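Side-chain contacts in kappa-carrageenase (PDB 5OCR), which probably cleaves the beta-1,4 bonds of kappa-carrageenan, this chain being the glycoside hydrolase family 16 catalytic module of a longer protein: residues Val168-Asn171 and Trp176-Pro179; Lys13-Asn18 and Gly204-Gln209; Val141-Gln146 and Gly240-Phe245. One frame throughout, in Å; residues are numbered along the deposited sequence. Where two conformers were deposited one is given.

The three contacts sit in different parts of a family 16 beta-jellyroll. Along the chain the order is 13-18, 141-146, 168-171, 176-179, 204-209, 240-245, so contact 1 is nested within the loops closed by contacts 2 and 3, whose own segments alternate. Contact 1 lies in the hairpin of strands 159-170 and 173-177, about 23 Å centre to centre from contact 3; strand 159-170 neighbours strand 134-144, which carries Glu-143. Contact 2 joins the N-terminal segment to strand 200-207, about 26 Å from each of the others between centres. It nevertheless touches contact 3, since Val-141 packs on Gly-204 and Cys-205, so the outer-face contact and the probable catalytic-cleft contact meet through buried residues.

Contact 1: residues Val168-Asn171 and Trp176-Pro179; sequences VKEN and WKRP
Glu-170 and Lys-177 form a salt bridge between two antiparallel strands, with a small nonpolar contact alongside it. The polar part is one-sided: NZ of Lys-177 bonds to OE2 of Glu-170, while OE1 of Glu-170 stays 3.7 Å from NZ of Lys-177. The modelled separation of NZ and OE2 in this pair, 2.5 Å, is very short, and its exact value is doubtful, but the pairing of charges is clear. The two side chains come from opposite directions. Glu-170 is extended beyond CG, whereas Lys-177 bends once, at chi2 (-55°), and then runs straight, bringing NZ to the carboxylate. With an alanine in place of Glu-170, the Lys-177 ammonium would probably lose its charged mate and be freer to swing.

The nonpolar part uses the lysine stem. CG2 of Val-168 meets CG of Lys-177 at 4.0 Å, and CB of Val-168 lies 4.1 Å from CE of Lys-177. A branched valine suits this buried place, where it also packs on Tyr-228; a lysine suits the neighbouring strand, diagonally across from Glu-170, because its methylenes can lie in the interior, against Val-168 and Tyr-182, while its ammonium reaches the glutamate, whose chain is long enough to meet it.

Backbone bonds from Val-168 to Val-175 and from Lys-177 to Ala-166 pair the strands, and the salt bridge lies across the two arms of a beta hairpin.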
loop_
_atom_site.group_PDB
_atom_site.type_symbol
_atom_site.label_atom_id
_atom_site.label_comp_id
_atom_site.label_asym_id
_atom_site.label_seq_id
_atom_site.Cartn_x
_atom_site.Cartn_y
_atom_site.Cartn_z
ATOM N N VAL A 168 8.209 14.316 10.387
ATOM C CA VAL A 168 9.245 15.360 10.238
ATOM C C VAL A 168 9.728 15.690 11.631
ATOM O O VAL A 168 8.884 15.787 12.552
ATOM C CB VAL A 168 8.623 16.561 9.536
ATOM C CG1 VAL A 168 9.625 17.738 9.490
ATOM C CG2 VAL A 168 8.325 16.121 8.120
ATOM N N LYS A 169 11.052 15.872 11.820
ATOM C CA LYS A 169 11.525 16.215 13.155
ATOM C C LYS A 169 11.167 17.674 13.482
ATOM O O LYS A 169 11.417 18.592 12.682
ATOM C CB LYS A 169 13.022 15.910 13.302
ATOM C CG LYS A 169 13.697 16.805 14.337
ATOM C CD LYS A 169 14.802 16.132 15.079
ATOM C CE LYS A 169 14.329 14.941 15.887
ATOM N NZ LYS A 169 15.621 14.284 16.035
ATOM N N GLU A 170 10.476 17.874 14.630
ATOM C CA GLU A 170 10.092 19.244 15.091
ATOM C C GLU A 170 10.241 19.333 16.587
ATOM O O GLU A 170 9.628 18.540 17.283
ATOM C CB GLU A 170 8.653 19.669 14.748
ATOM C CG GLU A 170 8.324 19.714 13.280
ATOM C CD GLU A 170 6.875 20.180 13.030
ATOM O OE1 GLU A 170 6.083 20.400 13.995
ATOM O OE2 GLU A 170 6.536 20.299 11.837
ATOM N N ASN A 171 11.087 20.283 17.020
ATOM C CA ASN A 171 11.327 20.564 18.480
ATOM C C ASN A 171 11.603 19.278 19.195
ATOM O O ASN A 171 11.078 19.032 20.301
ATOM C CB ASN A 171 10.123 21.202 19.167
ATOM C CG ASN A 171 9.609 22.391 18.420
ATOM O OD1 ASN A 171 10.353 23.355 18.200
ATOM N ND2 ASN A 171 8.332 22.342 18.009
ATOM N N TRP A 176 4.050 13.560 12.980
ATOM C CA TRP A 176 3.344 13.027 11.810
ATOM C C TRP A 176 2.727 14.133 10.956
ATOM O O TRP A 176 2.035 15.063 11.456
ATOM C CB TRP A 176 2.241 12.075 12.266
ATOM C CG TRP A 176 2.813 10.706 12.555
ATOM C CD1 TRP A 176 3.198 10.191 13.781
ATOM C CD2 TRP A 176 3.061 9.645 11.574
ATOM N NE1 TRP A 176 3.677 8.898 13.640
ATOM C CE2 TRP A 176 3.593 8.517 12.315
ATOM C CE3 TRP A 176 2.919 9.537 10.185
ATOM C CZ2 TRP A 176 3.973 7.313 11.676
ATOM C CZ3 TRP A 176 3.250 8.303 9.556
ATOM C CH2 TRP A 176 3.796 7.234 10.292
ATOM N N LYS A 177 2.955 14.047 9.647
ATOM C CA LYS A 177 2.285 14.926 8.686
ATOM C C LYS A 177 1.355 13.994 7.876
ATOM O O LYS A 177 1.835 13.159 7.088
ATOM C CB LYS A 177 3.301 15.567 7.721
ATOM C CG LYS A 177 4.380 16.439 8.405
ATOM C CD LYS A 177 3.803 17.539 9.291
ATOM C CE LYS A 177 4.912 18.350 9.955
ATOM N NZ LYS A 177 4.410 19.482 10.840
ATOM N N ARG A 178 0.051 14.077 8.176
ATOM C CA ARG A 178 -0.959 13.141 7.699
ATOM C C ARG A 178 -1.705 13.804 6.552
ATOM O O ARG A 178 -1.890 15.041 6.556
ATOM C CB ARG A 178 -1.896 12.778 8.859
ATOM C CG ARG A 178 -1.098 12.400 10.109
ATOM C CD ARG A 178 -1.885 11.623 11.148
ATOM N NE ARG A 178 -1.094 10.545 11.772
ATOM C CZ ARG A 178 -0.652 10.546 13.019
ATOM N NH1 ARG A 178 -0.877 11.591 13.801
ATOM N NH2 ARG A 178 0.017 9.496 13.489
ATOM N N PRO A 179 -2.218 13.012 5.617
ATOM C CA PRO A 179 -2.926 13.606 4.472
ATOM C C PRO A 179 -4.101 14.491 4.865
ATOM O O PRO A 179 -4.256 15.533 4.260
ATOM C CB PRO A 179 -3.476 12.362 3.731
ATOM C CG PRO A 179 -2.675 11.222 4.208
ATOM C CD PRO A 179 -2.001 11.538 5.477
#

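Contact 2: residues Lys13-Asn18 and Gly204-Gln209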
loop_
_atom_site.group_PDB
_atom_site.type_symbol
_atom_site.label_atom_id
_atom_site.label_comp_id
_atom_site.label_asym_id
_atom_site.label_seq_id
_atom_site.Cartn_x
_atom_site.Cartn_y
_atom_site.Cartn_z
ATOM N N LYS A 13 2.861 5.396 -18.641
ATOM C CA LYS A 13 2.698 6.803 -19.004
ATOM C C LYS A 13 3.639 7.640 -18.142
ATOM O O LYS A 13 3.675 7.422 -16.941
ATOM C CB LYS A 13 1.256 7.239 -18.749
ATOM C CG LYS A 13 0.956 8.678 -19.101
ATOM C CD LYS A 13 0.899 8.838 -20.604
ATOM C CE LYS A 13 0.471 10.259 -20.765
ATOM N NZ LYS A 13 0.226 10.377 -22.185
ATOM N N THR A 14 4.395 8.583 -18.728
ATOM C CA THR A 14 5.313 9.389 -17.899
ATOM C C THR A 14 5.155 10.868 -18.222
ATOM O O THR A 14 4.550 11.223 -19.264
ATOM C CB THR A 14 6.791 9.021 -18.097
ATOM O OG1 THR A 14 7.148 9.408 -19.443
ATOM C CG2 THR A 14 7.045 7.499 -17.924
ATOM N N SER A 15 5.746 11.726 -17.401
ATOM C CA SER A 15 5.510 13.156 -17.523
ATOM C C SER A 15 6.367 13.768 -18.621
ATOM O O SER A 15 5.968 14.753 -19.220
ATOM C CB SER A 15 5.783 13.824 -16.214
ATOM O OG SER A 15 7.174 13.846 -16.004
ATOM N N ASN A 16 7.526 13.169 -18.888
ATOM C CA ASN A 16 8.471 13.743 -19.886
ATOM C C ASN A 16 8.972 12.636 -20.796
ATOM O O ASN A 16 9.849 11.844 -20.393
ATOM C CB ASN A 16 9.605 14.414 -19.137
ATOM C CG ASN A 16 10.537 15.197 -20.046
ATOM O OD1 ASN A 16 10.513 15.041 -21.266
ATOM N ND2 ASN A 16 11.406 15.982 -19.437
ATOM N N PRO A 17 8.424 12.552 -22.034
ATOM C CA PRO A 17 8.857 11.495 -22.986
ATOM C C PRO A 17 10.354 11.595 -23.310
ATOM O O PRO A 17 10.903 10.678 -23.889
ATOM C CB PRO A 17 7.988 11.786 -24.261
ATOM C CG PRO A 17 7.795 13.269 -24.193
ATOM C CD PRO A 17 7.557 13.559 -22.707
ATOM N N ASN A 18 11.028 12.671 -22.901
ATOM C CA ASN A 18 12.466 12.744 -23.155
ATOM C C ASN A 18 13.297 11.915 -22.181
ATOM O O ASN A 18 14.452 11.609 -22.470
ATOM C CB ASN A 18 12.945 14.200 -23.245
ATOM C CG ASN A 18 12.396 14.899 -24.480
ATOM O OD1 ASN A 18 11.935 14.234 -25.418
ATOM N ND2 ASN A 18 12.449 16.230 -24.495
ATOM N N GLY A 204 0.313 3.429 -11.164
ATOM C CA GLY A 204 1.736 3.868 -11.391
ATOM C C GLY A 204 2.045 5.093 -10.620
ATOM O O GLY A 204 1.152 5.896 -10.335
ATOM N N CYS A 205 3.324 5.305 -10.360
ATOM C CA CYS A 205 3.756 6.537 -9.679
ATOM C C CYS A 205 5.141 6.910 -10.187
ATOM O O CYS A 205 6.101 6.037 -10.100
ATOM C CB CYS A 205 3.870 6.316 -8.192
ATOM S SG CYS A 205 4.078 7.815 -7.212
ATOM N N GLU A 206 5.288 8.173 -10.559
ATOM C CA GLU A 206 6.580 8.691 -10.946
ATOM C C GLU A 206 7.084 9.621 -9.857
ATOM O O GLU A 206 6.369 10.567 -9.489
ATOM C CB GLU A 206 6.373 9.386 -12.312
ATOM C CG GLU A 206 7.648 9.968 -12.869
ATOM C CD GLU A 206 7.349 10.734 -14.158
ATOM O OE1 GLU A 206 6.284 10.521 -14.741
ATOM O OE2 GLU A 206 8.255 11.446 -14.688
ATOM N N VAL A 207 8.298 9.371 -9.329
ATOM C CA VAL A 207 8.791 10.078 -8.159
ATOM C C VAL A 207 10.131 10.713 -8.570
ATOM O O VAL A 207 11.055 9.992 -8.983
ATOM C CB VAL A 207 9.082 9.139 -6.959
ATOM C CG1 VAL A 207 9.593 9.936 -5.761
ATOM C CG2 VAL A 207 7.811 8.363 -6.587
ATOM N N ASN A 208 10.226 12.031 -8.488
ATOM C CA ASN A 208 11.521 12.684 -8.727
ATOM C C ASN A 208 11.800 13.720 -7.605
ATOM O O ASN A 208 10.997 13.883 -6.727
ATOM C CB ASN A 208 11.606 13.294 -10.166
ATOM C CG ASN A 208 10.576 14.363 -10.415
ATOM O OD1 ASN A 208 10.451 15.353 -9.654
ATOM N ND2 ASN A 208 9.882 14.233 -11.513
ATOM N N GLN A 209 12.944 14.437 -7.651
ATOM C CA GLN A 209 13.247 15.353 -6.536
ATOM C C GLN A 209 12.266 16.472 -6.429
ATOM O O GLN A 209 12.190 17.101 -5.369
ATOM C CB GLN A 209 14.683 15.934 -6.689
ATOM C CG GLN A 209 14.817 16.698 -7.975
ATOM C CD GLN A 209 16.196 17.263 -8.205
ATOM O OE1 GLN A 209 16.914 17.635 -7.272
ATOM N NE2 GLN A 209 16.578 17.331 -9.481
HETATM O O HOH W 1 9.068 11.318 -17.397
#
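On the outer face of the jellyroll, the carboxylate of Glu-206 in strand 200-207 receives Thr-14 and Ser-15 of the N-terminal segment. Its two oxygens are used differently. OE1 of Glu-206 accepts the backbone N-H of Ser-15 at 3.0 Å through its syn lone pair, the N-H...O angle being 140°. OE2 of Glu-206 accepts from OG of Ser-15 at 2.9 Å, and this donor stands above the carboxylate plane, 38° out of it. Placing OG of Ser-15 between the backbone N and the carbonyl carbon (chi1 73°) brings it to OE2 of Glu-206; a serine adds a short hydroxyl beside its own N-H, so one residue can meet both oxygens. Glu-206 is extended throughout, and its length carries the carboxylate out from the strand to the N-terminal segment; OE1 is further held by the hydroxyl of Tyr-215.

Thr-14 packs against the carboxylate, its CA 3.5 Å from OE1 of Glu-206. Water 1 continues the link, taking the N-H of Asn-16 at 2.8 Å and lying 2.8 Å from OE2 of Glu-206, to which it can donate. Beyond it, OD1 of Asn-16 accepts the backbone N-H of Asn-18, closing an Asx turn in this N-terminal segment, which lies against a jellyroll strand.

Contact 3: residues Val141-Gln146 and Gly240-Phe245; sequences VVELQQ and GLRKPF. With GOL (glycerol), chain E.
Gln-146 and Arg-242 bring their CA atoms to 6.9 Å, while the strands behind them, 134-144 and 233-241, are not neighbours but flank strand 115-122, whose Cys-116 touches both Glu-143 and Arg-242. Arg-242 and Gln-146 are long and flexible enough to meet across it. Arg-242 turns its guanidinium side-on to Gln-146 and grips one oxygen with two nitrogens: NE of Arg-242 lies 2.9 Å from OE1 of Gln-146, on a lone pair in the carbonyl plane, and NH2 of Arg-242 is 3.1 Å from the same OE1. The amide of Gln-146 offers an acceptor here and, through NE2, a donor to Asp-161, which fixes its flip.

Glu-143 belongs to a run, Glu-138 to Glu-143, that fits the E-x-D-x-x-E signature of bulged family 16 enzymes, and Val-141 and Val-142 do form a classic beta bulge opposite Phe-119. In relatives such acidic residues line the catalytic cleft.

Glu-143 OE2 makes a salt bridge to NH2 of Arg-242 at 3.1 Å, weak as a hydrogen bond, with carboxylate and guanidinium planes 74° apart. A glycerol, probably from crystallisation, donates through O1 to OE2 of Glu-143 at 2.7 Å and is also bonded to Glu-138. With the chain bent at chi2 (-72°), NH1 of Arg-242 comes back to donate to O of Leu-241, 2.9 Å away and nearly straight at 163°.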
loop_
_atom_site.group_PDB
_atom_site.type_symbol
_atom_site.label_atom_id
_atom_site.label_comp_id
_atom_site.label_asym_id
_atom_site.label_seq_id
_atom_site.Cartn_x
_atom_site.Cartn_y
_atom_site.Cartn_z
ATOM N N VAL A 141 1.030 4.502 -3.634
ATOM C CA VAL A 141 0.697 4.586 -5.024
ATOM C C VAL A 141 -0.800 4.383 -5.251
ATOM O O VAL A 141 -1.429 5.116 -6.026
ATOM C CB VAL A 141 1.464 3.540 -5.833
ATOM C CG1 VAL A 141 1.017 3.698 -7.338
ATOM C CG2 VAL A 141 2.976 3.721 -5.554
ATOM N N VAL A 142 -1.391 3.435 -4.489
ATOM C CA VAL A 142 -2.846 3.374 -4.407
ATOM C C VAL A 142 -3.267 2.589 -3.182
ATOM O O VAL A 142 -2.553 1.665 -2.676
ATOM C CB VAL A 142 -3.476 2.707 -5.646
ATOM C CG1 VAL A 142 -3.293 1.205 -5.688
ATOM C CG2 VAL A 142 -4.961 3.056 -5.691
ATOM N N GLU A 143 -4.372 3.054 -2.596
ATOM C CA GLU A 143 -5.079 2.323 -1.541
ATOM C C GLU A 143 -6.454 2.111 -2.115
ATOM O O GLU A 143 -7.176 3.067 -2.277
ATOM C CB GLU A 143 -5.162 3.067 -0.246
ATOM C CG GLU A 143 -3.867 2.885 0.555
ATOM C CD GLU A 143 -4.005 3.635 1.867
ATOM O OE1 GLU A 143 -4.354 4.874 1.820
ATOM O OE2 GLU A 143 -3.738 3.036 2.940
ATOM N N LEU A 144 -6.838 0.865 -2.337
ATOM C CA LEU A 144 -8.165 0.553 -2.861
ATOM C C LEU A 144 -9.170 0.180 -1.769
ATOM O O LEU A 144 -8.744 -0.345 -0.735
ATOM C CB LEU A 144 -8.044 -0.636 -3.824
ATOM C CG LEU A 144 -7.189 -0.464 -5.086
ATOM C CD1 LEU A 144 -7.172 -1.721 -5.970
ATOM C CD2 LEU A 144 -7.732 0.738 -5.887
ATOM N N GLN A 145 -10.484 0.358 -2.023
ATOM C CA GLN A 145 -11.561 -0.158 -1.193
ATOM C C GLN A 145 -11.488 0.187 0.265
ATOM O O GLN A 145 -11.940 -0.577 1.051
ATOM C CB GLN A 145 -11.719 -1.720 -1.324
ATOM C CG GLN A 145 -11.777 -2.236 -2.686
ATOM C CD GLN A 145 -11.465 -3.756 -2.662
ATOM O OE1 GLN A 145 -10.749 -4.224 -3.463
ATOM N NE2 GLN A 145 -12.126 -4.524 -1.758
ATOM N N GLN A 146 -10.950 1.361 0.635
ATOM C CA GLN A 146 -10.842 1.766 2.029
ATOM C C GLN A 146 -12.117 2.246 2.593
ATOM O O GLN A 146 -12.287 2.237 3.820
ATOM C CB GLN A 146 -9.916 3.002 2.194
ATOM C CG GLN A 146 -8.536 2.602 2.117
ATOM C CD GLN A 146 -7.628 3.543 2.874
ATOM O OE1 GLN A 146 -7.028 3.114 3.814
ATOM N NE2 GLN A 146 -7.380 4.748 2.331
ATOM N N GLY A 240 -4.275 -4.796 3.496
ATOM C CA GLY A 240 -4.487 -4.256 4.827
ATOM C C GLY A 240 -5.855 -4.582 5.362
ATOM O O GLY A 240 -6.752 -4.966 4.577
ATOM N N LEU A 241 -6.018 -4.600 6.699
ATOM C CA LEU A 241 -7.330 -4.747 7.316
ATOM C C LEU A 241 -7.937 -3.417 7.629
ATOM O O LEU A 241 -7.241 -2.425 7.974
ATOM C CB LEU A 241 -7.125 -5.566 8.636
ATOM C CG LEU A 241 -8.331 -6.193 9.272
ATOM C CD1 LEU A 241 -8.933 -7.238 8.351
ATOM C CD2 LEU A 241 -7.938 -6.798 10.644
ATOM N N ARG A 242 -9.261 -3.308 7.415
ATOM C CA ARG A 242 -9.988 -2.076 7.668
ATOM C C ARG A 242 -11.312 -2.350 8.389
ATOM O O ARG A 242 -11.675 -3.459 8.651
ATOM C CB ARG A 242 -10.395 -1.381 6.353
ATOM C CG ARG A 242 -9.146 -1.041 5.506
ATOM C CD ARG A 242 -8.401 0.107 6.153
ATOM N NE ARG A 242 -7.284 0.648 5.290
ATOM C CZ ARG A 242 -5.995 0.270 5.392
ATOM N NH1 ARG A 242 -5.638 -0.721 6.245
ATOM N NH2 ARG A 242 -5.047 0.853 4.646
ATOM N N LYS A 243 -11.995 -1.254 8.676
ATOM C CA LYS A 243 -13.283 -1.356 9.355
ATOM C C LYS A 243 -14.199 -2.227 8.432
ATOM O O LYS A 243 -14.137 -2.086 7.139
ATOM C CB LYS A 243 -13.718 0.044 9.548
ATOM C CG LYS A 243 -14.901 0.477 8.789
ATOM C CD LYS A 243 -15.330 1.722 9.569
ATOM C CE LYS A 243 -16.455 2.471 8.893
ATOM N NZ LYS A 243 -17.753 1.920 9.343
ATOM N N PRO A 244 -15.063 -3.107 8.999
ATOM C CA PRO A 244 -15.480 -3.189 10.379
ATOM C C PRO A 244 -14.509 -3.992 11.293
ATOM O O PRO A 244 -14.819 -4.193 12.444
ATOM C CB PRO A 244 -16.853 -3.867 10.279
ATOM C CG PRO A 244 -16.671 -4.864 9.155
ATOM C CD PRO A 244 -15.720 -4.132 8.172
ATOM N N PHE A 245 -13.352 -4.421 10.781
ATOM C CA PHE A 245 -12.430 -5.243 11.589
ATOM C C PHE A 245 -11.409 -4.417 12.362
ATOM O O PHE A 245 -10.626 -4.958 13.115
ATOM C CB PHE A 245 -11.678 -6.192 10.678
ATOM C CG PHE A 245 -12.569 -7.143 9.936
ATOM C CD1 PHE A 245 -13.399 -8.042 10.637
ATOM C CD2 PHE A 245 -12.610 -7.132 8.545
ATOM C CE1 PHE A 245 -14.199 -8.949 9.930
ATOM C CE2 PHE A 245 -13.407 -8.045 7.825
ATOM C CZ PHE A 245 -14.177 -8.953 8.511
HETATM C C1 GOL E . -0.799 0.981 2.885
HETATM O O1 GOL E . -2.241 0.811 3.037
HETATM C C2 GOL E . -0.079 1.584 4.119
HETATM O O2 GOL E . -0.174 0.743 5.253
HETATM C C3 GOL E . -0.996 2.758 4.562
HETATM O O3 GOL E . -0.278 3.651 5.405
#